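Local coordinates for PF04016 domain protein (Desulfitobacterium hafniense, PDB 3L5O), which is of unknown function but combines enolase-like and Rossmann-like folds and may take part in heavy-metal chelation, at residues His114-Ser119 against Gln264-Lys269; Asn137-Lys142 against Tyr189-Cys194; Lys142-Val147 against Pro159-Ser164; Phe182-Cys187 against Glu207-Ala212; Arg214-Gly219 against Glu235-Met240. All blocks are in the same frame, centred on the assembly; numbering follows the deposited sequence. Where two conformers were deposited one is given.

Four of the five contacts reach one mixed sheet, in which the strands 143-147, 189-193, 214-218, 235-241 and 263-269 lie in that order. Interaction 3 pairs strand 143-147 with its outer neighbour 162-167. Interaction 2 brings the loop before strand 143-147 onto strand 189-193, its centre about 6 Å from that of interaction 3. Interaction 5 pairs strands 214-218 and 235-241, and interaction 1 lays loop 114-119 against the last strand, the two centres about 10 Å apart. Interaction 4, centred about 12 Å from interaction 2, packs two helix ends beside the middle of the sheet. Interactions 2 to 5 nest inside the loop closed by interaction 1, so the last strand closes the Rossmann-like part against the earlier loop 114-119.

Interaction 1: His114-Ser119 against Gln264-Lys269; sequences HGVIFS and QKVTIK. With EDO (1,2-ethanediol), chain G.
V116 and I268 form the apolar centre of this contact. The methyl V116 CG2 lies 3.5 Å from I268 CG2, tighter than a usual van der Waals contact, and 3.8 Å from I268 CD1, and the two side chains cross at about a right angle. On I268, CG1 is wedged between the backbone N and the carbonyl carbon (chi1 43°), while CG2 lies anti to the carbonyl carbon and is the branch that meets V116. Farther along, V266 CG1 touches F118 CB at 4.0 Å, and the F118 ring leads away from the strand. The extended side chain of Q264 carries its CD to 4.1 Å from the same F118 CB and its carboxamide to the backbone of S119, with amide and ring planes 81° apart. Cutting Q264 back to an alanine is likely to take the polar neighbour from the S119 backbone and open a gap beside F118 CB. Strand 263-269 is the antiparallel edge strand of the Rossmann-like sheet. Segment 114-119 runs at 158° to it, yet the matched CA atoms of V116 and I268 are 6.3 Å apart, so side chains bridge the two. What positions the loop is the end of helix 108-113: G115, at positive phi, is the C-prime residue of a Schellman motif, with V116 N bonded to A111 O and G115 N to R112 O. R112 also makes a cation-pi contact with the F118 ring and a hydrogen bond to F118 O.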
# COMPACT_ATOMS: atom_id res chain seq x y z
N HIS A 114 1.24 17.66 -3.23
CA HIS A 114 2.49 16.92 -3.05
C HIS A 114 3.13 16.42 -4.38
O HIS A 114 4.06 15.61 -4.35
CB HIS A 114 2.26 15.70 -2.12
CG HIS A 114 1.96 16.06 -0.70
ND1 HIS A 114 1.21 15.24 0.12
CD2 HIS A 114 2.30 17.13 0.05
CE1 HIS A 114 1.11 15.79 1.32
NE2 HIS A 114 1.75 16.95 1.30
N GLY A 115 2.61 16.89 -5.52
CA GLY A 115 3.22 16.62 -6.83
C GLY A 115 2.79 15.34 -7.54
O GLY A 115 3.53 14.82 -8.37
N VAL A 116 1.60 14.83 -7.21
CA VAL A 116 1.02 13.69 -7.90
C VAL A 116 0.16 14.19 -9.05
O VAL A 116 -0.67 15.09 -8.86
CB VAL A 116 0.16 12.84 -6.95
CG1 VAL A 116 -0.57 11.73 -7.70
CG2 VAL A 116 1.01 12.25 -5.82
N ILE A 117 0.34 13.60 -10.23
CA ILE A 117 -0.40 14.02 -11.43
C ILE A 117 -1.40 12.95 -11.88
O ILE A 117 -1.08 11.75 -11.92
CB ILE A 117 0.57 14.41 -12.58
CG1 ILE A 117 1.59 15.47 -12.12
CG2 ILE A 117 -0.21 14.93 -13.79
CD1 ILE A 117 0.98 16.80 -11.67
N PHE A 118 -2.61 13.39 -12.21
CA PHE A 118 -3.70 12.51 -12.64
C PHE A 118 -4.88 13.32 -13.22
O PHE A 118 -4.97 14.53 -13.02
CB PHE A 118 -4.18 11.62 -11.48
CG PHE A 118 -4.83 12.39 -10.35
CD1 PHE A 118 -4.04 13.08 -9.42
CD2 PHE A 118 -6.21 12.43 -10.22
CE1 PHE A 118 -4.63 13.79 -8.39
CE2 PHE A 118 -6.81 13.15 -9.19
CZ PHE A 118 -6.02 13.83 -8.28
N SER A 119 -5.76 12.63 -13.94
CA SER A 119 -6.94 13.24 -14.58
C SER A 119 -8.21 13.11 -13.74
O SER A 119 -8.36 12.17 -12.94
CB SER A 119 -7.17 12.60 -15.96
OG SER A 119 -8.47 12.88 -16.44
N GLN A 264 -8.34 5.24 -10.39
CA GLN A 264 -7.25 5.29 -11.36
C GLN A 264 -5.94 4.96 -10.65
O GLN A 264 -5.71 5.42 -9.55
CB GLN A 264 -7.21 6.73 -11.90
CG GLN A 264 -6.03 7.13 -12.77
CD GLN A 264 -6.17 8.57 -13.28
OE1 GLN A 264 -7.01 9.34 -12.78
NE2 GLN A 264 -5.36 8.94 -14.27
N LYS A 265 -5.08 4.18 -11.29
CA LYS A 265 -3.74 3.93 -10.77
C LYS A 265 -2.89 5.19 -10.93
O LYS A 265 -3.02 5.91 -11.92
CB LYS A 265 -3.06 2.77 -11.52
CG LYS A 265 -3.77 1.41 -11.36
CD LYS A 265 -3.07 0.31 -12.14
CE LYS A 265 -3.56 -1.07 -11.71
NZ LYS A 265 -2.99 -2.18 -12.53
N VAL A 266 -2.02 5.45 -9.96
CA VAL A 266 -1.10 6.58 -10.00
C VAL A 266 0.28 6.20 -9.41
O VAL A 266 0.37 5.50 -8.40
CB VAL A 266 -1.67 7.80 -9.22
CG1 VAL A 266 -3.06 8.17 -9.69
CG2 VAL A 266 -1.72 7.53 -7.76
N THR A 267 1.33 6.71 -10.03
CA THR A 267 2.70 6.39 -9.63
C THR A 267 3.49 7.69 -9.41
O THR A 267 3.46 8.58 -10.25
CB THR A 267 3.36 5.54 -10.74
OG1 THR A 267 2.75 4.24 -10.78
CG2 THR A 267 4.83 5.27 -10.43
N ILE A 268 4.17 7.82 -8.27
CA ILE A 268 5.16 8.89 -8.11
C ILE A 268 6.55 8.31 -7.91
O ILE A 268 6.72 7.29 -7.25
CB ILE A 268 4.79 9.91 -7.00
CG1 ILE A 268 4.27 9.23 -5.73
CG2 ILE A 268 3.74 10.87 -7.51
CD1 ILE A 268 3.95 10.23 -4.62
N LYS A 269 7.52 8.93 -8.57
CA LYS A 269 8.92 8.59 -8.41
C LYS A 269 9.67 9.66 -7.62
O LYS A 269 9.34 10.85 -7.67
CB LYS A 269 9.59 8.42 -9.77
CG LYS A 269 9.05 7.28 -10.63
CD LYS A 269 9.94 7.12 -11.87
CE LYS A 269 9.50 5.98 -12.79
NZ LYS A 269 8.21 6.27 -13.47
C1 EDO G . 0.05 -3.09 -10.26
O1 EDO G . -0.47 -2.29 -11.31
C2 EDO G . -1.09 -3.65 -9.44
O2 EDO G . -1.22 -5.03 -9.73

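Interaction 2: Asn137-Lys142 against Tyr189-Cys194; sequences NEVKGK and YVYITC
Y189 has the largest buried surface here, its ring being met by V139 over one face, by K142 near its edge and by E138 at the hydroxyl end. The methyl V139 CG1 makes a CH-pi contact, 4.1 Å from the centroid of the Y189 ring and 24° off the ring normal. With CG1 anti to the carbonyl carbon (chi1 -56°), the same methyl also touches Y191 OH at 3.6 Å, so it serves both tyrosines. E138 reaches across with an extended chain: its CG lies 3.3 Å from Y189 OH, and its OE1 is 3.4 Å from Y189 CE1. The carboxylate is turned 21° from the ring plane, and its charge is paired with R214, which forms a salt bridge through NH1 to E138 OE1. Near the ring plane, K142 CG stands 4.2 Å from Y189 CE2. Two overlapping turns, type I from N137 to K140 and type II from V139 to K142, set these side chains; K142 N bonds to V139 O at 3.0 Å. The hydroxyl of Y191 is hydrogen-bonded to S135 OG. This loop leads from helix 131-134 into strand 143-147, and it closes over tyrosines of strand 189-193, which runs between the strands 143-147 and 214-218.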
# COMPACT_ATOMS: atom_id res chain seq x y z
N ASN A 137 11.13 -2.56 -19.85
CA ASN A 137 12.41 -2.24 -20.49
C ASN A 137 13.57 -2.16 -19.49
O ASN A 137 14.63 -2.73 -19.71
CB ASN A 137 12.29 -0.94 -21.29
CG ASN A 137 11.58 -1.15 -22.61
OD1 ASN A 137 12.06 -1.89 -23.47
ND2 ASN A 137 10.43 -0.52 -22.77
N GLU A 138 13.32 -1.49 -18.38
CA GLU A 138 14.36 -1.21 -17.39
C GLU A 138 14.93 -2.45 -16.71
O GLU A 138 16.12 -2.50 -16.40
CB GLU A 138 13.80 -0.31 -16.32
CG GLU A 138 14.86 0.48 -15.61
CD GLU A 138 14.25 1.39 -14.59
OE1 GLU A 138 13.37 0.90 -13.85
OE2 GLU A 138 14.63 2.58 -14.56
N VAL A 139 14.08 -3.45 -16.47
CA VAL A 139 14.44 -4.63 -15.71
C VAL A 139 14.91 -5.79 -16.57
O VAL A 139 15.23 -6.84 -16.03
CB VAL A 139 13.27 -5.12 -14.82
CG1 VAL A 139 12.80 -4.02 -13.89
CG2 VAL A 139 12.11 -5.66 -15.67
N LYS A 140 14.95 -5.61 -17.89
CA LYS A 140 15.36 -6.64 -18.82
C LYS A 140 16.76 -7.12 -18.47
O LYS A 140 17.67 -6.31 -18.38
CB LYS A 140 15.37 -6.11 -20.27
CG LYS A 140 14.05 -6.20 -21.05
CD LYS A 140 14.28 -6.18 -22.59
CE LYS A 140 13.17 -6.91 -23.37
NZ LYS A 140 11.81 -6.33 -23.15
N GLY A 141 16.92 -8.43 -18.30
CA GLY A 141 18.19 -9.05 -17.98
C GLY A 141 18.67 -8.87 -16.55
O GLY A 141 19.75 -9.31 -16.20
N LYS A 142 17.84 -8.28 -15.70
CA LYS A 142 18.24 -7.93 -14.34
C LYS A 142 17.59 -8.85 -13.33
O LYS A 142 16.70 -9.61 -13.67
CB LYS A 142 17.88 -6.48 -14.05
CG LYS A 142 18.49 -5.47 -15.01
CD LYS A 142 20.01 -5.56 -15.03
CE LYS A 142 20.62 -4.29 -15.56
NZ LYS A 142 22.06 -4.48 -15.94
N TYR A 189 16.21 -4.68 -8.72
CA TYR A 189 14.93 -3.97 -8.61
C TYR A 189 14.03 -4.76 -7.68
O TYR A 189 13.97 -5.99 -7.77
CB TYR A 189 14.24 -3.84 -9.96
CG TYR A 189 14.98 -2.94 -10.90
CD1 TYR A 189 14.77 -1.57 -10.87
CD2 TYR A 189 15.95 -3.45 -11.77
CE1 TYR A 189 15.47 -0.72 -11.71
CE2 TYR A 189 16.68 -2.59 -12.63
CZ TYR A 189 16.43 -1.23 -12.57
OH TYR A 189 17.11 -0.36 -13.38
N VAL A 190 13.34 -4.06 -6.80
CA VAL A 190 12.43 -4.70 -5.83
C VAL A 190 11.08 -4.00 -5.82
O VAL A 190 11.01 -2.78 -5.79
CB VAL A 190 13.05 -4.68 -4.42
CG1 VAL A 190 12.09 -5.26 -3.41
CG2 VAL A 190 14.37 -5.44 -4.41
N TYR A 191 10.01 -4.79 -5.87
CA TYR A 191 8.64 -4.32 -5.67
C TYR A 191 8.04 -4.98 -4.45
O TYR A 191 8.12 -6.21 -4.29
CB TYR A 191 7.77 -4.69 -6.89
CG TYR A 191 8.36 -4.20 -8.17
CD1 TYR A 191 9.41 -4.90 -8.77
CD2 TYR A 191 7.91 -3.03 -8.78
CE1 TYR A 191 10.01 -4.47 -9.92
CE2 TYR A 191 8.50 -2.58 -9.97
CZ TYR A 191 9.56 -3.31 -10.53
OH TYR A 191 10.19 -2.92 -11.68
N ILE A 192 7.38 -4.20 -3.60
CA ILE A 192 6.84 -4.71 -2.37
C ILE A 192 5.38 -4.27 -2.26
O ILE A 192 5.06 -3.09 -2.35
CB ILE A 192 7.62 -4.17 -1.14
CG1 ILE A 192 9.11 -4.52 -1.21
CG2 ILE A 192 7.03 -4.74 0.17
CD1 ILE A 192 9.96 -3.65 -0.26
N THR A 193 4.51 -5.24 -2.03
CA THR A 193 3.14 -4.96 -1.70
C THR A 193 2.94 -4.02 -0.49
O THR A 193 3.64 -4.10 0.53
CB THR A 193 2.37 -6.25 -1.45
OG1 THR A 193 1.04 -5.91 -1.05
CG2 THR A 193 2.97 -7.08 -0.24
N CYS A 194 1.95 -3.16 -0.62
CA CYS A 194 1.64 -2.19 0.44
C CYS A 194 1.08 -2.94 1.67
O CYS A 194 1.04 -2.38 2.76
CB CYS A 194 0.64 -1.15 -0.08
SG CYS A 194 -0.93 -1.88 -0.61

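Interaction 3: Lys142-Val147 against Pro159-Ser164; sequences KKVGVV and PICDLS
V144 N gives a nearly straight bond to D162 O, 2.8 Å with 175° at the hydrogen, and V144 O receives S164 N at 2.9 Å. The ladder goes on with V146 N to S164 O at 2.8 Å, and D162 N reaches back to K142 O at 3.0 Å. These bonds fix a parallel register that pairs K143 with D162, V144 with L163 and G145 with S164. On the face carrying K143, D162 and S164, the ammonium K143 NZ and the carboxylate oxygen D162 OD2 form a long salt bridge of 3.7 Å, and a water is bonded to S164 OG and D162 O. The other face is apolar. C161 has its sulfur between the backbone N and the carbonyl carbon (chi1 69°), and SG meets V144 CG2 at 3.6 Å. L163 CD1 reaches V146 CG2 at 3.8 Å, and V144 CG1 lies near it too. Helix 153-157, the crossover of this beta-alpha-beta unit, touches V146 through L153 and L163 through L157. Main-chain bonds thus set the alignment, and the side chains then divide by face: apolar with V144 and L163, polar and charged with K143, D162 and S164, where the long ion pair at the exposed D162 is probably a loose electrostatic attraction.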
# COMPACT_ATOMS: atom_id res chain seq x y z
N LYS A 142 17.84 -8.28 -15.70
CA LYS A 142 18.24 -7.93 -14.34
C LYS A 142 17.59 -8.85 -13.33
O LYS A 142 16.70 -9.61 -13.67
CB LYS A 142 17.88 -6.48 -14.05
CG LYS A 142 18.49 -5.47 -15.01
CD LYS A 142 20.01 -5.56 -15.03
CE LYS A 142 20.62 -4.29 -15.56
NZ LYS A 142 22.06 -4.48 -15.94
N LYS A 143 18.10 -8.82 -12.12
CA LYS A 143 17.51 -9.58 -11.03
C LYS A 143 16.42 -8.80 -10.29
O LYS A 143 16.64 -7.71 -9.73
CB LYS A 143 18.59 -10.06 -10.06
CG LYS A 143 18.04 -11.00 -8.98
CD LYS A 143 19.10 -11.96 -8.40
CE LYS A 143 18.51 -12.85 -7.26
NZ LYS A 143 17.70 -13.98 -7.81
N VAL A 144 15.23 -9.37 -10.28
CA VAL A 144 14.03 -8.69 -9.76
C VAL A 144 13.35 -9.50 -8.64
O VAL A 144 13.13 -10.71 -8.75
CB VAL A 144 13.00 -8.44 -10.89
CG1 VAL A 144 11.72 -7.80 -10.34
CG2 VAL A 144 13.60 -7.58 -11.99
N GLY A 145 13.05 -8.82 -7.55
CA GLY A 145 12.41 -9.45 -6.42
C GLY A 145 11.07 -8.77 -6.20
O GLY A 145 11.03 -7.54 -6.14
N VAL A 146 10.01 -9.55 -6.07
CA VAL A 146 8.65 -9.06 -5.82
C VAL A 146 8.10 -9.70 -4.55
O VAL A 146 8.05 -10.91 -4.44
CB VAL A 146 7.70 -9.40 -6.98
CG1 VAL A 146 6.26 -8.94 -6.64
CG2 VAL A 146 8.18 -8.76 -8.28
N VAL A 147 7.67 -8.87 -3.59
CA VAL A 147 7.02 -9.36 -2.38
C VAL A 147 5.51 -9.06 -2.47
O VAL A 147 5.12 -7.92 -2.59
CB VAL A 147 7.60 -8.68 -1.13
CG1 VAL A 147 6.94 -9.19 0.13
CG2 VAL A 147 9.12 -8.87 -1.06
N PRO A 159 9.55 -13.85 -18.48
CA PRO A 159 10.22 -14.00 -19.78
C PRO A 159 11.39 -13.04 -20.01
O PRO A 159 12.30 -13.40 -20.73
CB PRO A 159 9.10 -13.71 -20.78
CG PRO A 159 7.83 -13.84 -20.01
CD PRO A 159 8.14 -13.43 -18.64
N ILE A 160 11.37 -11.87 -19.37
CA ILE A 160 12.37 -10.81 -19.61
C ILE A 160 13.39 -10.56 -18.50
O ILE A 160 14.30 -9.78 -18.70
CB ILE A 160 11.65 -9.46 -19.91
CG1 ILE A 160 10.92 -8.93 -18.70
CG2 ILE A 160 10.70 -9.63 -21.12
CD1 ILE A 160 10.25 -7.60 -18.94
N CYS A 161 13.24 -11.18 -17.34
CA CYS A 161 14.18 -10.96 -16.26
C CYS A 161 14.32 -12.20 -15.39
O CYS A 161 13.66 -13.21 -15.62
CB CYS A 161 13.78 -9.73 -15.43
SG CYS A 161 12.26 -9.83 -14.42
N ASP A 162 15.24 -12.12 -14.45
CA ASP A 162 15.45 -13.13 -13.42
C ASP A 162 14.53 -12.75 -12.23
O ASP A 162 14.88 -11.94 -11.37
CB ASP A 162 16.93 -13.15 -13.03
CG ASP A 162 17.27 -14.14 -11.92
OD1 ASP A 162 16.37 -14.86 -11.44
OD2 ASP A 162 18.44 -14.24 -11.47
N LEU A 163 13.35 -13.34 -12.22
CA LEU A 163 12.28 -12.99 -11.29
C LEU A 163 12.20 -13.94 -10.12
O LEU A 163 12.19 -15.17 -10.32
CB LEU A 163 10.93 -13.00 -12.01
CG LEU A 163 9.66 -12.69 -11.19
CD1 LEU A 163 9.65 -11.29 -10.67
CD2 LEU A 163 8.44 -13.00 -12.04
N SER A 164 12.12 -13.38 -8.91
CA SER A 164 11.70 -14.11 -7.70
C SER A 164 10.50 -13.46 -7.03
O SER A 164 10.54 -12.26 -6.71
CB SER A 164 12.82 -14.16 -6.69
OG SER A 164 13.98 -14.74 -7.22
O HOH W 1 15.51 -13.06 -8.72

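Interaction 4: Phe182-Cys187 against Glu207-Ala212; sequences FILPEC and ELSRNA
L184 opens the contact, setting its CB 4.0 Å from L208 CB. Its CG, anti to the carbonyl carbon (chi1 -64°), turns CD1 onto S209 OG at 3.6 Å. That hydroxyl is already engaged, hydrogen-bonded to L205 O one turn back in helix 202-208, so L184 covers it with a methyl group. L184 and P185 belong to the short 3-10 segment 184-186, held by E186 N to I183 O and C187 N to L184 O. The P185 ring lies alongside L208 with both side chains pointing the same way; P185 CG is 4.0 Å from L208 CD2. P185 CA comes to 3.3 Å from L208 O in a CA-H...O contact, while the proline nitrogen has no hydrogen to give that carbonyl. A water continues the join, donating to P185 O at 2.9 Å and accepting from N211 ND2 at 3.0 Å. Last comes C187, whose carbonyl oxygen takes a CA-H...O contact from A212 CA at 3.5 Å. On the facing side, a type I turn from S209 to A212 follows the helix, and R210 folds back so that NH1 bonds to E207 O at 2.8 Å. S209 and A212 rest on V190, and L184 on V147. Two helix ends meeting side by side over the parallel part of the mixed sheet, each just before its strand, 189-193 and 214-218, are characteristic of the crossovers in a Rossmann-like fold.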
# COMPACT_ATOMS: atom_id res chain seq x y z
N PHE A 182 17.60 -13.95 1.99
CA PHE A 182 18.52 -14.60 1.09
C PHE A 182 18.47 -13.97 -0.30
O PHE A 182 19.47 -13.89 -0.97
CB PHE A 182 18.20 -16.11 1.00
CG PHE A 182 18.41 -16.85 2.30
CD1 PHE A 182 17.48 -16.78 3.31
CD2 PHE A 182 19.56 -17.59 2.53
CE1 PHE A 182 17.67 -17.46 4.52
CE2 PHE A 182 19.75 -18.27 3.72
CZ PHE A 182 18.79 -18.20 4.71
N ILE A 183 17.31 -13.50 -0.73
CA ILE A 183 17.11 -13.12 -2.13
C ILE A 183 17.18 -11.63 -2.36
O ILE A 183 17.80 -11.20 -3.34
CB ILE A 183 15.73 -13.62 -2.64
CG1 ILE A 183 15.74 -15.13 -2.76
CG2 ILE A 183 15.39 -12.99 -4.01
CD1 ILE A 183 14.48 -15.68 -3.23
N LEU A 184 16.52 -10.83 -1.51
CA LEU A 184 16.40 -9.41 -1.79
C LEU A 184 17.73 -8.65 -1.87
O LEU A 184 17.78 -7.71 -2.66
CB LEU A 184 15.44 -8.69 -0.83
CG LEU A 184 13.97 -9.17 -0.93
CD1 LEU A 184 13.06 -8.37 0.00
CD2 LEU A 184 13.45 -9.12 -2.35
N PRO A 185 18.73 -8.95 -1.04
CA PRO A 185 20.04 -8.30 -1.17
C PRO A 185 20.75 -8.49 -2.51
O PRO A 185 21.61 -7.67 -2.84
CB PRO A 185 20.84 -8.87 0.02
CG PRO A 185 19.79 -9.20 1.03
CD PRO A 185 18.70 -9.82 0.16
N GLU A 186 20.38 -9.52 -3.28
CA GLU A 186 20.92 -9.74 -4.63
C GLU A 186 20.15 -9.00 -5.73
O GLU A 186 20.57 -9.04 -6.89
CB GLU A 186 20.89 -11.24 -4.98
CG GLU A 186 21.50 -12.17 -3.95
CD GLU A 186 22.78 -11.63 -3.37
OE1 GLU A 186 23.86 -11.75 -4.01
OE2 GLU A 186 22.71 -11.05 -2.27
N CYS A 187 19.04 -8.36 -5.40
CA CYS A 187 18.13 -7.82 -6.43
C CYS A 187 18.49 -6.41 -6.88
O CYS A 187 18.83 -5.56 -6.06
CB CYS A 187 16.70 -7.87 -5.94
SG CYS A 187 16.07 -9.56 -5.82
N GLU A 207 15.47 -2.52 4.36
CA GLU A 207 16.89 -2.70 4.68
C GLU A 207 17.54 -3.79 3.83
O GLU A 207 18.65 -3.62 3.33
CB GLU A 207 17.08 -2.99 6.17
CG GLU A 207 18.52 -3.22 6.61
CD GLU A 207 19.36 -1.94 6.75
OE1 GLU A 207 18.89 -0.84 6.38
OE2 GLU A 207 20.51 -2.04 7.23
N LEU A 208 16.84 -4.90 3.61
CA LEU A 208 17.36 -5.95 2.76
C LEU A 208 17.56 -5.48 1.32
O LEU A 208 18.46 -5.96 0.63
CB LEU A 208 16.40 -7.15 2.77
CG LEU A 208 16.35 -7.89 4.09
CD1 LEU A 208 15.20 -8.87 4.08
CD2 LEU A 208 17.66 -8.56 4.32
N SER A 209 16.69 -4.58 0.86
CA SER A 209 16.67 -4.14 -0.53
C SER A 209 17.45 -2.84 -0.77
O SER A 209 17.45 -2.32 -1.88
CB SER A 209 15.21 -3.93 -0.96
OG SER A 209 14.40 -5.08 -0.65
N ARG A 210 18.10 -2.29 0.25
CA ARG A 210 18.59 -0.91 0.18
C ARG A 210 19.57 -0.63 -0.97
O ARG A 210 19.66 0.50 -1.43
CB ARG A 210 19.18 -0.44 1.50
CG ARG A 210 20.42 -1.17 1.92
CD ARG A 210 20.88 -0.75 3.31
NE ARG A 210 22.19 -1.32 3.59
CZ ARG A 210 22.42 -2.60 3.88
NH1 ARG A 210 21.41 -3.47 3.95
NH2 ARG A 210 23.66 -3.01 4.11
N ASN A 211 20.26 -1.67 -1.45
CA ASN A 211 21.19 -1.53 -2.57
C ASN A 211 20.61 -1.86 -3.95
O ASN A 211 21.34 -1.84 -4.94
CB ASN A 211 22.44 -2.37 -2.31
CG ASN A 211 23.21 -1.93 -1.06
OD1 ASN A 211 23.36 -0.74 -0.78
ND2 ASN A 211 23.71 -2.90 -0.30
N ALA A 212 19.31 -2.16 -4.05
CA ALA A 212 18.63 -2.16 -5.35
C ALA A 212 18.77 -0.79 -6.04
O ALA A 212 18.83 0.21 -5.37
CB ALA A 212 17.16 -2.47 -5.15
O HOH W 2 22.83 -5.62 -1.17

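Interaction 5: Arg214-Gly219 against Glu235-Met240; sequences RITLVG and ELSGFM. With EDO (1,2-ethanediol), chain F.
The pairing of T216, L217 and V218 with E235, L236 and S237 is a parallel beta ladder of the Rossmann-like sheet, with the strand axes 4.6 Å apart and 21° from parallel. L217 N bonds to E235 O at 3.0 Å, S237 N to L217 O at 2.8 Å, and G219 N to S237 O, while E235 N to I215 O is weak. E235 is extended (CG anti to the backbone N, chi1 178°) and lies alongside T216, its CB 3.5 Å from T216 OG1 and its OE2 3.3 Å from T216 CG2. Its other oxygen, OE1, sits over a face of the R214 guanidinium, 4.0 Å from NH1: charges attract, but no N-H points at it, and the stronger partner of R214 is E138. With a leucine in place of E235, this face of R214 would probably lose its facing charge. On the sheet face away from T216 and E235, L217 CB touches L236 CD2 at 3.9 Å. Where strand 214-218 ends, at G219, the O2 hydroxyl of an ethanediol, probably from the crystallisation liquor, donates to G238 O at 3.0 Å. Strand 189-193 borders 214-218, strand 263-269 borders 235-241, and P131 of helix 131-134 packs on V218, E235 and S237.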
# COMPACT_ATOMS: atom_id res chain seq x y z
N ARG A 214 16.29 0.45 -7.57
CA ARG A 214 15.00 0.99 -7.21
C ARG A 214 14.11 0.03 -6.44
O ARG A 214 14.02 -1.17 -6.80
CB ARG A 214 14.26 1.42 -8.47
CG ARG A 214 12.95 2.13 -8.17
CD ARG A 214 12.08 2.22 -9.38
NE ARG A 214 12.71 3.07 -10.36
CZ ARG A 214 12.54 2.97 -11.67
NH1 ARG A 214 11.74 2.03 -12.20
NH2 ARG A 214 13.19 3.82 -12.47
N ILE A 215 13.43 0.58 -5.42
CA ILE A 215 12.42 -0.11 -4.62
C ILE A 215 11.09 0.64 -4.76
O ILE A 215 11.03 1.87 -4.57
CB ILE A 215 12.81 -0.16 -3.12
CG1 ILE A 215 14.22 -0.70 -2.91
CG2 ILE A 215 11.76 -1.04 -2.33
CD1 ILE A 215 14.80 -0.32 -1.56
N THR A 216 10.04 -0.10 -5.10
CA THR A 216 8.70 0.41 -5.35
C THR A 216 7.72 -0.24 -4.40
O THR A 216 7.78 -1.45 -4.23
CB THR A 216 8.27 0.06 -6.79
OG1 THR A 216 9.21 0.62 -7.73
CG2 THR A 216 6.94 0.68 -7.18
N LEU A 217 6.87 0.57 -3.76
CA LEU A 217 5.71 0.10 -2.96
C LEU A 217 4.49 0.15 -3.83
O LEU A 217 4.29 1.15 -4.50
CB LEU A 217 5.52 0.96 -1.73
CG LEU A 217 4.66 0.39 -0.60
CD1 LEU A 217 5.38 -0.71 0.11
CD2 LEU A 217 4.34 1.54 0.38
N VAL A 218 3.74 -0.95 -3.91
CA VAL A 218 2.69 -1.10 -4.92
C VAL A 218 1.40 -1.61 -4.31
O VAL A 218 1.40 -2.53 -3.49
CB VAL A 218 3.07 -2.19 -6.02
CG1 VAL A 218 1.99 -2.28 -7.11
CG2 VAL A 218 4.39 -1.90 -6.63
N GLY A 219 0.29 -1.07 -4.79
CA GLY A 219 -1.01 -1.59 -4.47
C GLY A 219 -1.93 -0.44 -4.04
O GLY A 219 -1.48 0.68 -3.82
N GLU A 235 9.95 4.73 -5.35
CA GLU A 235 8.72 4.85 -6.14
C GLU A 235 7.51 4.34 -5.37
O GLU A 235 7.58 3.39 -4.59
CB GLU A 235 8.85 4.11 -7.50
CG GLU A 235 7.59 4.16 -8.39
CD GLU A 235 7.76 3.41 -9.72
OE1 GLU A 235 8.61 3.81 -10.51
OE2 GLU A 235 7.03 2.43 -9.98
N LEU A 236 6.39 4.98 -5.62
CA LEU A 236 5.15 4.62 -4.98
C LEU A 236 4.09 4.51 -6.05
O LEU A 236 3.81 5.45 -6.77
CB LEU A 236 4.74 5.70 -3.96
CG LEU A 236 5.78 6.02 -2.89
CD1 LEU A 236 5.41 7.32 -2.20
CD2 LEU A 236 5.93 4.88 -1.90
N SER A 237 3.52 3.32 -6.15
CA SER A 237 2.53 3.01 -7.17
C SER A 237 1.23 2.65 -6.49
O SER A 237 1.07 1.54 -6.02
CB SER A 237 3.02 1.85 -8.04
OG SER A 237 4.11 2.26 -8.84
N GLY A 238 0.31 3.59 -6.42
CA GLY A 238 -0.96 3.36 -5.76
C GLY A 238 -2.16 3.65 -6.62
O GLY A 238 -2.20 3.36 -7.80
N PHE A 239 -3.14 4.29 -6.00
CA PHE A 239 -4.50 4.31 -6.49
C PHE A 239 -5.18 5.59 -5.99
O PHE A 239 -5.11 5.92 -4.82
CB PHE A 239 -5.24 3.07 -5.97
CG PHE A 239 -6.62 2.92 -6.51
CD1 PHE A 239 -6.82 2.55 -7.83
CD2 PHE A 239 -7.73 3.15 -5.70
CE1 PHE A 239 -8.09 2.42 -8.35
CE2 PHE A 239 -9.01 3.02 -6.21
CZ PHE A 239 -9.19 2.64 -7.53
N MSE A 240 -5.82 6.31 -6.90
CA MSE A 240 -6.65 7.47 -6.54
C MSE A 240 -8.11 7.07 -6.69
O MSE A 240 -8.54 6.72 -7.76
CB MSE A 240 -6.31 8.62 -7.50
CG MSE A 240 -7.09 9.90 -7.36
SE MSE A 240 -6.87 10.56 -5.60
CE MSE A 240 -4.83 10.61 -5.59
C1 EDO F . -1.19 -0.27 -8.01
O1 EDO F . -2.56 -0.52 -7.71
C2 EDO F . -0.97 0.30 -9.40
O2 EDO F . -0.37 1.59 -9.41